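Local structure of putative nucleic acid-binding lipoprotein (3F1Z) at residues V108-H116 and T125-K133; S70-R78 and T89-V100. The protein is a putative lipoprotein of unknown function whose OB-fold suggests, but does not prove, that it binds nucleic acid. One frame throughout, in Å; residues are numbered along the deposited sequence.

Both contacts belong to one OB-fold barrel, and they show how a small curled sheet closes on itself. Contact 2 is the hairpin of strands 71-78 and 88-93 with the short helix 97-100 packed on its Phe73 and Phe92 face; contact 1 pairs strand 108-114, which follows that helix in the chain, with the C-terminal strands. Their centres lie about 9 Å apart. The seam between them runs where strand 125-127 lies parallel to strand 88-93: Leu126 O is 2.8 Å from Asn91 N and Thr125 OG1 2.8 Å from Thr89 OG1, both probable hydrogen bonds. Ile111 of contact 1 packs on Phe90 and Phe92 of contact 2, so the two share the barrel interior.

Contact 1: V108-H116 and T125-K133; sequences VATIVGQVH and TLQNPKVVK
One face of the His116 imidazole lies against the Gln127 side chain, whose CG sits 3.6 Å from the ring centroid in a CH-pi contact offset toward the rim. At the ring edge, in plane, is Gln114 CD; His116 NE2 donates to Gln114 OE1 at 3.1 Å, approaching well above that amide's carbonyl plane, and Gln114 NE2 is bonded to Gly49 O, so the amide is held at both ends.

These groups mark one end of an antiparallel pairing in the OB-fold barrel, where strand 108-114 meets both strands of a bent C-terminal segment. A beta bulge between Val112 and Gln114 and a corner at Asn128 bring strand 125-127 to about 90° from strand 108-114, while strand 129-131 runs at 164° to it. With chi1 -54° Ile111 turns CG2 away from its own N and onto Pro129 CB. On the other side Val112 CG2 meets Val132 CG2, and Val21 of helix 18-22 touches both valines. A classic bulge closes the pairing, Val132 and Lys133 both facing Thr110: Thr110 O accepts from Val132 N at 2.9 Å and, weakly, from Lys133 N at 3.5 Å, while Thr110 N donates to Lys133 O of the C-terminal carboxylate at 2.9 Å.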
loop_
_atom_site.group_PDB
_atom_site.type_symbol
_atom_site.label_atom_id
_atom_site.label_comp_id
_atom_site.label_asym_id
_atom_site.label_seq_id
_atom_site.Cartn_x
_atom_site.Cartn_y
_atom_site.Cartn_z
ATOM N N VAL A 108 6.474 -7.464 -9.850
ATOM C CA VAL A 108 6.951 -6.403 -8.990
ATOM C C VAL A 108 6.163 -5.156 -9.348
ATOM O O VAL A 108 5.857 -4.937 -10.504
ATOM C CB VAL A 108 8.485 -6.171 -9.185
ATOM C CG1 VAL A 108 8.959 -4.954 -8.446
ATOM C CG2 VAL A 108 9.269 -7.384 -8.738
ATOM N N ALA A 109 5.770 -4.366 -8.367
ATOM C CA ALA A 109 5.096 -3.096 -8.637
ATOM C C ALA A 109 5.535 -2.081 -7.599
ATOM O O ALA A 109 6.079 -2.454 -6.570
ATOM C CB ALA A 109 3.593 -3.239 -8.601
ATOM N N THR A 110 5.259 -0.811 -7.883
ATOM C CA THR A 110 5.533 0.288 -7.000
ATOM C C THR A 110 4.257 1.054 -6.918
ATOM O O THR A 110 3.695 1.454 -7.936
ATOM C CB THR A 110 6.635 1.202 -7.541
ATOM O OG1 THR A 110 7.793 0.415 -7.794
ATOM C CG2 THR A 110 7.007 2.313 -6.514
ATOM N N ILE A 111 3.814 1.286 -5.688
ATOM C CA ILE A 111 2.557 1.950 -5.419
ATOM C C ILE A 111 2.727 3.017 -4.343
ATOM O O ILE A 111 3.403 2.804 -3.332
ATOM C CB ILE A 111 1.535 0.906 -4.943
ATOM C CG1 ILE A 111 1.453 -0.243 -5.961
ATOM C CG2 ILE A 111 0.145 1.541 -4.690
ATOM C CD1 ILE A 111 0.441 -1.330 -5.640
ATOM N N VAL A 112 2.160 4.189 -4.598
ATOM C CA VAL A 112 2.139 5.290 -3.652
ATOM C C VAL A 112 0.821 5.172 -2.915
ATOM O O VAL A 112 -0.203 4.933 -3.541
ATOM C CB VAL A 112 2.170 6.640 -4.336
ATOM C CG1 VAL A 112 2.084 7.825 -3.262
ATOM C CG2 VAL A 112 3.404 6.753 -5.043
ATOM N N GLY A 113 0.833 5.349 -1.601
ATOM C CA GLY A 113 -0.380 5.259 -0.824
ATOM C C GLY A 113 -0.252 6.123 0.389
ATOM O O GLY A 113 0.880 6.527 0.734
ATOM N N GLN A 114 -1.389 6.369 1.061
ATOM C CA GLN A 114 -1.446 7.246 2.229
ATOM C C GLN A 114 -1.720 6.490 3.505
ATOM O O GLN A 114 -2.559 5.595 3.532
ATOM C CB GLN A 114 -2.507 8.301 2.030
ATOM C CG GLN A 114 -2.467 9.390 3.085
ATOM C CD GLN A 114 -3.485 10.491 2.852
ATOM O OE1 GLN A 114 -4.598 10.229 2.380
ATOM N NE2 GLN A 114 -3.124 11.714 3.202
ATOM N N VAL A 115 -1.008 6.846 4.577
ATOM C CA VAL A 115 -1.212 6.202 5.877
ATOM C C VAL A 115 -2.328 6.886 6.627
ATOM O O VAL A 115 -2.315 8.101 6.858
ATOM C CB VAL A 115 0.046 6.233 6.764
ATOM C CG1 VAL A 115 -0.233 5.556 8.108
ATOM C CG2 VAL A 115 1.231 5.556 6.063
ATOM N N HIS A 116 -3.348 6.098 6.923
ATOM C CA HIS A 116 -4.482 6.511 7.743
ATOM C C HIS A 116 -4.264 5.802 9.062
ATOM O O HIS A 116 -3.313 5.017 9.198
ATOM C CB HIS A 116 -5.792 6.093 7.070
ATOM C CG HIS A 116 -6.156 6.961 5.906
ATOM N ND1 HIS A 116 -7.408 6.951 5.329
ATOM C CD2 HIS A 116 -5.439 7.895 5.237
ATOM C CE1 HIS A 116 -7.430 7.805 4.318
ATOM N NE2 HIS A 116 -6.258 8.415 4.259
ATOM N N THR A 125 -3.024 -0.567 6.153
ATOM C CA THR A 125 -3.582 -0.768 4.829
ATOM C C THR A 125 -3.517 0.633 4.224
ATOM O O THR A 125 -4.169 1.565 4.713
ATOM C CB THR A 125 -5.023 -1.300 4.866
ATOM O OG1 THR A 125 -5.020 -2.590 5.487
ATOM C CG2 THR A 125 -5.547 -1.443 3.440
ATOM N N LEU A 126 -2.668 0.792 3.221
ATOM C CA LEU A 126 -2.479 2.073 2.569
ATOM C C LEU A 126 -3.742 2.430 1.756
ATOM O O LEU A 126 -4.335 1.561 1.103
ATOM C CB LEU A 126 -1.206 2.075 1.718
ATOM C CG LEU A 126 0.079 2.010 2.554
ATOM C CD1 LEU A 126 1.326 2.064 1.677
ATOM C CD2 LEU A 126 0.104 3.142 3.548
ATOM N N GLN A 127 -4.140 3.694 1.865
ATOM C CA GLN A 127 -5.357 4.233 1.285
ATOM C C GLN A 127 -5.054 5.160 0.113
ATOM O O GLN A 127 -3.933 5.634 -0.011
ATOM C CB GLN A 127 -6.084 5.043 2.377
ATOM C CG GLN A 127 -6.351 4.231 3.634
ATOM C CD GLN A 127 -7.295 3.066 3.389
ATOM O OE1 GLN A 127 -8.261 3.204 2.648
ATOM N NE2 GLN A 127 -7.024 1.912 4.009
ATOM N N ASN A 128 -6.084 5.450 -0.700
ATOM C CA ASN A 128 -5.989 6.346 -1.900
ATOM C C ASN A 128 -4.775 6.085 -2.775
ATOM O O ASN A 128 -4.086 6.981 -3.163
ATOM C CB ASN A 128 -6.024 7.793 -1.486
ATOM C CG ASN A 128 -7.288 8.129 -0.738
ATOM O OD1 ASN A 128 -8.411 7.857 -1.219
ATOM N ND2 ASN A 128 -7.136 8.726 0.461
ATOM N N PRO A 129 -4.521 4.825 -3.086
ATOM C CA PRO A 129 -3.285 4.538 -3.744
ATOM C C PRO A 129 -3.214 4.880 -5.175
ATOM O O PRO A 129 -4.245 5.029 -5.829
ATOM C CB PRO A 129 -3.138 3.016 -3.585
ATOM C CG PRO A 129 -4.297 2.566 -2.845
ATOM C CD PRO A 129 -5.304 3.620 -2.813
ATOM N N LYS A 130 -1.987 4.905 -5.679
ATOM C CA LYS A 130 -1.724 5.217 -7.089
ATOM C C LYS A 130 -0.583 4.319 -7.574
ATOM O O LYS A 130 0.506 4.306 -6.976
ATOM C CB LYS A 130 -1.356 6.696 -7.228
ATOM C CG LYS A 130 -1.211 7.206 -8.643
ATOM C CD LYS A 130 -0.495 8.627 -8.665
ATOM C CE LYS A 130 -0.411 9.324 -10.047
ATOM N NZ LYS A 130 0.225 10.753 -9.864
ATOM N N VAL A 131 -0.841 3.525 -8.608
ATOM C CA VAL A 131 0.206 2.673 -9.129
ATOM C C VAL A 131 1.160 3.522 -9.963
ATOM O O VAL A 131 0.736 4.202 -10.876
ATOM C CB VAL A 131 -0.338 1.499 -9.955
ATOM C CG1 VAL A 131 0.850 0.745 -10.667
ATOM C CG2 VAL A 131 -1.163 0.547 -9.063
ATOM N N VAL A 132 2.442 3.491 -9.619
ATOM C CA VAL A 132 3.462 4.297 -10.282
ATOM C C VAL A 132 4.007 3.533 -11.463
ATOM O O VAL A 132 3.968 4.026 -12.587
ATOM C CB VAL A 132 4.616 4.612 -9.323
ATOM C CG1 VAL A 132 5.716 5.378 -10.053
ATOM C CG2 VAL A 132 4.088 5.376 -8.101
ATOM N N LYS A 133 4.520 2.335 -11.200
ATOM C CA LYS A 133 5.005 1.407 -12.246
ATOM C C LYS A 133 5.015 -0.057 -11.743
ATOM O O LYS A 133 4.537 -0.365 -10.634
ATOM C CB LYS A 133 6.411 1.795 -12.746
ATOM C CG LYS A 133 7.487 1.639 -11.692
ATOM C CD LYS A 133 8.784 2.339 -12.089
ATOM C CE LYS A 133 9.792 2.235 -10.927
ATOM N NZ LYS A 133 10.618 3.442 -10.878
ATOM O OXT LYS A 133 5.513 -0.955 -12.467
HETATM O O HOH W 1 -3.164 3.197 6.509
#

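Contact 2: S70-R78 and T89-V100; sequences SYYFIVTMR and TFNFGSHNSADV
Phe73 and Val100 cross obliquely, with the valine methyl CG1 over one face of the phenyl ring, 4.1 Å from its centroid and 29° off the normal. Ser97 adds its CB obliquely beside CE1 of the same ring, at 3.5 Å, seating on Phe73 the helix 97-100, which lies between the third and fourth barrel strands (88-93 and 108-114), where OB-folds commonly carry one. Val100 serves a second ring: its CG2 lies over a face of Phe92, while Asn96 ND2 stands in plane at that ring's edge and donates to Asp99 OD2 at 3.1 Å, from above the carboxylate plane. For Val75, chi1 168° sets CG1 anti to the backbone N, leaving CG2 to meet Phe92 CE1 at 3.7 Å. Selenomethionine Met77 presents SE at the edge of Phe90, 5.2 Å from the ring centroid, a Met-aromatic contact, and Ile111 of strand 108-114 touches Met77.

The other face of the hairpin of strands 71-78 and 88-93 is more polar. Asn91 crosses Tyr72 at about a right angle, its amide only 27° from the phenol plane, and OD1 comes 3.5 Å from Tyr72 CD2. Thr76 and Thr89 lie side by side and point the same way, Thr89 CG2 against Thr76 OG1.

At the open end of the hairpin Ser94 CB sits over a face of Tyr71, 3.7 Å from the centroid, and Arg63 makes a cation-pi contact with this tyrosine. A water bridges the backbones, donating to Tyr71 O and accepting from Ser94 N. Phe73 pairs with Phe92 and Val75 with Phe90, two backbone hydrogen bonds each. These paired amides fix the strand register; carbon-on-ring packing seats one side of helix 97-100, while the Asp99 carboxylate, taking both Asn96 ND2 and the Val131 amide, ties it to strand 129-131.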
loop_
_atom_site.group_PDB
_atom_site.type_symbol
_atom_site.label_atom_id
_atom_site.label_comp_id
_atom_site.label_asym_id
_atom_site.label_seq_id
_atom_site.Cartn_x
_atom_site.Cartn_y
_atom_site.Cartn_z
ATOM N N SER A 70 -21.216 0.149 -2.884
ATOM C CA SER A 70 -19.858 0.191 -3.367
ATOM C C SER A 70 -19.161 -1.172 -3.501
ATOM O O SER A 70 -19.641 -2.200 -3.024
ATOM C CB SER A 70 -19.017 1.044 -2.401
ATOM O OG SER A 70 -19.068 0.484 -1.088
ATOM N N TYR A 71 -18.014 -1.135 -4.182
ATOM C CA TYR A 71 -17.090 -2.236 -4.207
ATOM C C TYR A 71 -15.732 -1.581 -4.169
ATOM O O TYR A 71 -15.593 -0.365 -4.394
ATOM C CB TYR A 71 -17.278 -3.157 -5.421
ATOM C CG TYR A 71 -17.016 -2.518 -6.731
ATOM C CD1 TYR A 71 -15.743 -2.467 -7.232
ATOM C CD2 TYR A 71 -18.026 -1.923 -7.442
ATOM C CE1 TYR A 71 -15.478 -1.863 -8.417
ATOM C CE2 TYR A 71 -17.776 -1.320 -8.677
ATOM C CZ TYR A 71 -16.499 -1.300 -9.149
ATOM O OH TYR A 71 -16.214 -0.712 -10.333
ATOM N N TYR A 72 -14.727 -2.378 -3.864
ATOM C CA TYR A 72 -13.380 -1.860 -3.760
ATOM C C TYR A 72 -12.424 -3.028 -4.002
ATOM O O TYR A 72 -12.859 -4.117 -4.230
ATOM C CB TYR A 72 -13.181 -1.205 -2.400
ATOM C CG TYR A 72 -13.179 -2.182 -1.252
ATOM C CD1 TYR A 72 -14.368 -2.630 -0.699
ATOM C CD2 TYR A 72 -11.990 -2.670 -0.735
ATOM C CE1 TYR A 72 -14.393 -3.537 0.367
ATOM C CE2 TYR A 72 -11.977 -3.581 0.361
ATOM C CZ TYR A 72 -13.188 -4.012 0.900
ATOM O OH TYR A 72 -13.214 -4.931 1.933
ATOM N N PHE A 73 -11.109 -2.780 -3.973
ATOM C CA PHE A 73 -10.134 -3.802 -4.228
ATOM C C PHE A 73 -9.078 -3.775 -3.167
ATOM O O PHE A 73 -8.696 -2.708 -2.746
ATOM C CB PHE A 73 -9.412 -3.509 -5.519
ATOM C CG PHE A 73 -10.284 -3.373 -6.720
ATOM C CD1 PHE A 73 -10.758 -2.157 -7.107
ATOM C CD2 PHE A 73 -10.551 -4.461 -7.517
ATOM C CE1 PHE A 73 -11.553 -2.033 -8.261
ATOM C CE2 PHE A 73 -11.331 -4.356 -8.659
ATOM C CZ PHE A 73 -11.835 -3.132 -9.023
ATOM N N ILE A 74 -8.598 -4.940 -2.748
ATOM C CA ILE A 74 -7.450 -5.066 -1.863
ATOM C C ILE A 74 -6.300 -5.662 -2.719
ATOM O O ILE A 74 -6.468 -6.698 -3.401
ATOM C CB ILE A 74 -7.726 -6.020 -0.690
ATOM C CG1 ILE A 74 -8.785 -5.456 0.218
ATOM C CG2 ILE A 74 -6.533 -6.103 0.222
ATOM C CD1 ILE A 74 -8.350 -4.110 0.943
ATOM N N VAL A 75 -5.144 -5.001 -2.668
ATOM C CA VAL A 75 -3.913 -5.437 -3.337
ATOM C C VAL A 75 -2.903 -5.704 -2.225
ATOM O O VAL A 75 -2.700 -4.864 -1.351
ATOM C CB VAL A 75 -3.401 -4.379 -4.280
ATOM C CG1 VAL A 75 -1.992 -4.703 -4.742
ATOM C CG2 VAL A 75 -4.341 -4.274 -5.479
ATOM N N THR A 76 -2.340 -6.912 -2.212
ATOM C CA THR A 76 -1.417 -7.336 -1.168
ATOM C C THR A 76 -0.038 -7.489 -1.780
ATOM O O THR A 76 0.108 -8.094 -2.844
ATOM C CB THR A 76 -1.830 -8.680 -0.550
ATOM O OG1 THR A 76 -3.190 -8.614 -0.166
ATOM C CG2 THR A 76 -0.988 -9.036 0.675
HETATM N N MSE A 77 0.973 -7.021 -1.049
HETATM C CA MSE A 77 2.338 -6.940 -1.547
HETATM C C MSE A 77 3.292 -7.559 -0.558
HETATM O O MSE A 77 3.154 -7.321 0.648
HETATM C CB MSE A 77 2.678 -5.450 -1.717
HETATM C CG MSE A 77 4.007 -5.170 -2.336
HETATM SE SE MSE A 77 4.517 -3.283 -2.247
HETATM C CE MSE A 77 3.724 -2.685 -3.940
ATOM N N ARG A 78 4.252 -8.355 -1.045
ATOM C CA ARG A 78 5.299 -8.875 -0.160
ATOM C C ARG A 78 6.641 -8.218 -0.501
ATOM O O ARG A 78 6.814 -7.698 -1.607
ATOM C CB ARG A 78 5.451 -10.378 -0.309
ATOM C CG ARG A 78 5.991 -10.847 -1.656
ATOM C CD ARG A 78 6.505 -12.279 -1.517
ATOM N NE ARG A 78 6.837 -12.893 -2.790
ATOM C CZ ARG A 78 7.972 -12.707 -3.449
ATOM N NH1 ARG A 78 8.928 -11.902 -2.975
ATOM N NH2 ARG A 78 8.151 -13.328 -4.611
ATOM N N THR A 89 -0.856 -4.228 2.529
ATOM C CA THR A 89 -2.043 -4.201 1.698
ATOM C C THR A 89 -2.374 -2.757 1.365
ATOM O O THR A 89 -2.028 -1.846 2.124
ATOM C CB THR A 89 -3.264 -4.779 2.407
ATOM O OG1 THR A 89 -3.428 -4.045 3.655
ATOM C CG2 THR A 89 -3.103 -6.295 2.686
ATOM N N PHE A 90 -3.047 -2.583 0.228
ATOM C CA PHE A 90 -3.481 -1.320 -0.272
ATOM C C PHE A 90 -4.961 -1.424 -0.589
ATOM O O PHE A 90 -5.414 -2.411 -1.127
ATOM C CB PHE A 90 -2.781 -1.017 -1.588
ATOM C CG PHE A 90 -1.301 -0.897 -1.486
ATOM C CD1 PHE A 90 -0.511 -2.014 -1.411
ATOM C CD2 PHE A 90 -0.702 0.335 -1.579
ATOM C CE1 PHE A 90 0.833 -1.915 -1.331
ATOM C CE2 PHE A 90 0.646 0.442 -1.523
ATOM C CZ PHE A 90 1.413 -0.687 -1.381
ATOM N N ASN A 91 -5.702 -0.369 -0.347
ATOM C CA ASN A 91 -7.145 -0.392 -0.552
ATOM C C ASN A 91 -7.471 0.588 -1.649
ATOM O O ASN A 91 -7.368 1.802 -1.443
ATOM C CB ASN A 91 -7.837 0.010 0.737
ATOM C CG ASN A 91 -9.334 -0.058 0.652
ATOM O OD1 ASN A 91 -9.902 0.156 -0.375
ATOM N ND2 ASN A 91 -9.981 -0.377 1.763
ATOM N N PHE A 92 -7.878 0.048 -2.803
ATOM C CA PHE A 92 -8.226 0.865 -3.973
ATOM C C PHE A 92 -9.715 0.993 -4.134
ATOM O O PHE A 92 -10.405 -0.018 -4.272
ATOM C CB PHE A 92 -7.719 0.223 -5.266
ATOM C CG PHE A 92 -6.212 0.303 -5.507
ATOM C CD1 PHE A 92 -5.356 -0.648 -4.991
ATOM C CD2 PHE A 92 -5.685 1.241 -6.354
ATOM C CE1 PHE A 92 -3.985 -0.630 -5.279
ATOM C CE2 PHE A 92 -4.306 1.259 -6.647
ATOM C CZ PHE A 92 -3.473 0.315 -6.113
ATOM N N GLY A 93 -10.217 2.229 -4.139
ATOM C CA GLY A 93 -11.645 2.499 -4.384
ATOM C C GLY A 93 -12.007 2.136 -5.824
ATOM O O GLY A 93 -11.128 1.947 -6.694
ATOM N N SER A 94 -13.306 2.066 -6.084
ATOM C CA SER A 94 -13.818 1.647 -7.366
ATOM C C SER A 94 -13.413 2.549 -8.494
ATOM O O SER A 94 -13.327 2.104 -9.649
ATOM C CB SER A 94 -15.362 1.507 -7.323
ATOM O OG SER A 94 -16.028 2.640 -6.782
ATOM N N HIS A 95 -13.144 3.802 -8.175
ATOM C CA HIS A 95 -12.740 4.781 -9.178
ATOM C C HIS A 95 -11.316 4.546 -9.691
ATOM O O HIS A 95 -10.893 5.202 -10.632
ATOM C CB HIS A 95 -12.854 6.204 -8.613
ATOM C CG HIS A 95 -12.020 6.420 -7.402
ATOM N ND1 HIS A 95 -10.873 7.185 -7.420
ATOM C CD2 HIS A 95 -12.131 5.936 -6.145
ATOM C CE1 HIS A 95 -10.317 7.170 -6.219
ATOM N NE2 HIS A 95 -11.065 6.422 -5.428
ATOM N N ASN A 96 -10.584 3.616 -9.090
ATOM C CA ASN A 96 -9.234 3.379 -9.533
ATOM C C ASN A 96 -9.082 1.943 -9.994
ATOM O O ASN A 96 -8.050 1.302 -9.775
ATOM C CB ASN A 96 -8.196 3.779 -8.452
ATOM C CG ASN A 96 -6.843 4.113 -9.069
ATOM O OD1 ASN A 96 -6.711 4.138 -10.323
ATOM N ND2 ASN A 96 -5.819 4.342 -8.227
ATOM N N SER A 97 -10.106 1.436 -10.674
ATOM C CA SER A 97 -10.054 0.080 -11.130
ATOM C C SER A 97 -9.065 -0.068 -12.285
ATOM O O SER A 97 -8.498 -1.142 -12.462
ATOM C CB SER A 97 -11.460 -0.475 -11.441
ATOM O OG SER A 97 -12.037 0.112 -12.549
ATOM N N ALA A 98 -8.832 0.983 -13.056
ATOM C CA ALA A 98 -7.808 0.924 -14.123
ATOM C C ALA A 98 -6.427 0.544 -13.551
ATOM O O ALA A 98 -5.701 -0.284 -14.126
ATOM C CB ALA A 98 -7.707 2.242 -14.857
ATOM N N ASP A 99 -6.049 1.133 -12.427
ATOM C CA ASP A 99 -4.741 0.825 -11.894
ATOM C C ASP A 99 -4.692 -0.624 -11.450
ATOM O O ASP A 99 -3.692 -1.322 -11.698
ATOM C CB ASP A 99 -4.389 1.686 -10.693
ATOM C CG ASP A 99 -3.761 3.032 -11.042
ATOM O OD1 ASP A 99 -3.645 3.400 -12.232
ATOM O OD2 ASP A 99 -3.397 3.724 -10.044
ATOM N N VAL A 100 -5.773 -1.064 -10.792
ATOM C CA VAL A 100 -5.840 -2.413 -10.246
ATOM C C VAL A 100 -5.777 -3.449 -11.361
ATOM O O VAL A 100 -5.103 -4.457 -11.227
ATOM C CB VAL A 100 -7.087 -2.631 -9.381
ATOM C CG1 VAL A 100 -7.150 -4.078 -8.874
ATOM C CG2 VAL A 100 -7.092 -1.657 -8.199
HETATM O O HOH W 2 -14.808 2.148 -3.602
HETATM O O HOH W 3 -18.371 1.977 -5.516
#